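Local atomic coordinates of AFP (Microbacterium arborescens, PDB entry 2YJK), a protein that probably binds and stores ferric iron as a twelve-subunit, ferritin-like Dps assembly that takes up iron at sites shared between subunits. Residues H64-D67 / Y68-A72. Sequence-based numbering, arbitrary orientation.
With OFE (Iron(II) oxide), chain P.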
# COMPACT_ATOMS: atom_id res chain seq x y z
N HIS C 64 -18.99 -2.50 -11.36
CA HIS C 64 -19.19 -3.88 -11.85
C HIS C 64 -19.67 -3.95 -13.30
O HIS C 64 -19.07 -4.68 -14.12
CB HIS C 64 -20.15 -4.65 -10.95
CG HIS C 64 -19.61 -4.86 -9.56
ND1 HIS C 64 -20.42 -5.15 -8.47
CD2 HIS C 64 -18.36 -4.74 -9.07
CE1 HIS C 64 -19.67 -5.24 -7.38
NE2 HIS C 64 -18.42 -5.00 -7.72
N ALA C 65 -20.74 -3.20 -13.65
CA ALA C 65 -21.25 -3.27 -15.02
C ALA C 65 -20.12 -2.91 -16.03
O ALA C 65 -19.92 -3.62 -17.04
CB ALA C 65 -22.53 -2.31 -15.20
N GLN C 66 -19.39 -1.84 -15.75
CA GLN C 66 -18.28 -1.47 -16.61
C GLN C 66 -17.26 -2.61 -16.76
O GLN C 66 -16.84 -2.85 -17.85
CB GLN C 66 -17.54 -0.18 -16.16
CG GLN C 66 -16.52 0.31 -17.22
CD GLN C 66 -17.22 0.71 -18.56
OE1 GLN C 66 -17.26 -0.07 -19.55
NE2 GLN C 66 -17.83 1.88 -18.56
N ASP C 67 -16.89 -3.30 -15.68
CA ASP C 67 -15.96 -4.41 -15.79
C ASP C 67 -16.56 -5.51 -16.62
O ASP C 67 -15.89 -6.03 -17.51
CB ASP C 67 -15.53 -4.96 -14.43
CG ASP C 67 -14.55 -4.03 -13.70
OD1 ASP C 67 -13.67 -3.36 -14.36
OD2 ASP C 67 -14.65 -3.94 -12.43
N TYR C 68 -17.81 -5.81 -16.40
CA TYR C 68 -18.48 -6.89 -17.15
C TYR C 68 -18.58 -6.58 -18.62
O TYR C 68 -18.34 -7.45 -19.44
CB TYR C 68 -19.86 -7.22 -16.57
CG TYR C 68 -19.82 -7.65 -15.13
CD1 TYR C 68 -18.69 -8.35 -14.59
CD2 TYR C 68 -20.89 -7.36 -14.28
CE1 TYR C 68 -18.67 -8.73 -13.26
CE2 TYR C 68 -20.87 -7.75 -12.93
CZ TYR C 68 -19.79 -8.43 -12.45
OH TYR C 68 -19.81 -8.75 -11.13
N ALA C 69 -18.87 -5.32 -18.95
CA ALA C 69 -18.97 -4.90 -20.37
C ALA C 69 -17.60 -5.14 -21.03
O ALA C 69 -17.50 -5.76 -22.11
CB ALA C 69 -19.41 -3.40 -20.50
N ASP C 70 -16.53 -4.73 -20.34
CA ASP C 70 -15.16 -4.94 -20.87
C ASP C 70 -14.74 -6.37 -21.05
O ASP C 70 -14.09 -6.66 -22.02
CB ASP C 70 -14.08 -4.43 -19.96
CG ASP C 70 -13.74 -3.05 -20.27
OD1 ASP C 70 -14.60 -2.27 -19.74
OD2 ASP C 70 -12.70 -2.77 -21.06
N THR C 71 -15.05 -7.21 -20.07
CA THR C 71 -14.71 -8.64 -20.19
C THR C 71 -15.49 -9.29 -21.36
O THR C 71 -14.97 -10.17 -22.05
CB THR C 71 -15.09 -9.37 -18.90
OG1 THR C 71 -14.45 -8.71 -17.80
CG2 THR C 71 -14.55 -10.80 -18.93
N ALA C 72 -16.75 -8.90 -21.54
CA ALA C 72 -17.55 -9.53 -22.59
C ALA C 72 -17.00 -9.01 -23.92
O ALA C 72 -16.76 -9.79 -24.85
CB ALA C 72 -19.07 -9.23 -22.41
FE OFE P . -10.18 -3.17 -21.40
O OFE P . -10.38 -1.83 -19.71
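His64 and Tyr68 belong to a run of regular i to i+4 backbone hydrogen bonds in helix 51-78, which continues through the pairs Ala65-Ala69, Gln66-Asp70 and Asp67-Thr71; Tyr68 N reaches His64 O at 2.8 Å, and the bond is nearly straight. That same carbonyl oxygen lies over one face of the Tyr68 ring, 3.1 Å above its plane and offset toward the rim. With CG beside its own backbone N (chi1 -59°), the ring is swung back along the preceding turn, where CE2 packs 3.7 Å from His64 CB. The ring also touches Ile144 and Val148 of helix 135-156, while His64 ND1 hydrogen-bonds to Asp151 of that helix. An alanine in place of Tyr68 would probably leave His64 CB without its aromatic neighbour and open a gap against helix 135-156. Asp67 O accepts twice, from Thr71 N and, from above the carbonyl plane, from Thr71 OG1 at 3.1 Å. Asp70 OD1 stands 3.0 Å from Gln66 O and 3.5 Å from Gln66 OE1, acceptors all; Lys40 of a second subunit forms a salt bridge to OD1, and Gln33 donates to OE1. Asp70 OD2 accepts from Trp44 of the second subunit and binds the oxide's iron at 2.6 Å, together with same-chain Glu74 and the second subunit's His43. Such an intersubunit site is characteristic of the Dps ferroxidase centre, and the lysine's positive charge probably offsets the crowding of acceptors around this carboxylate.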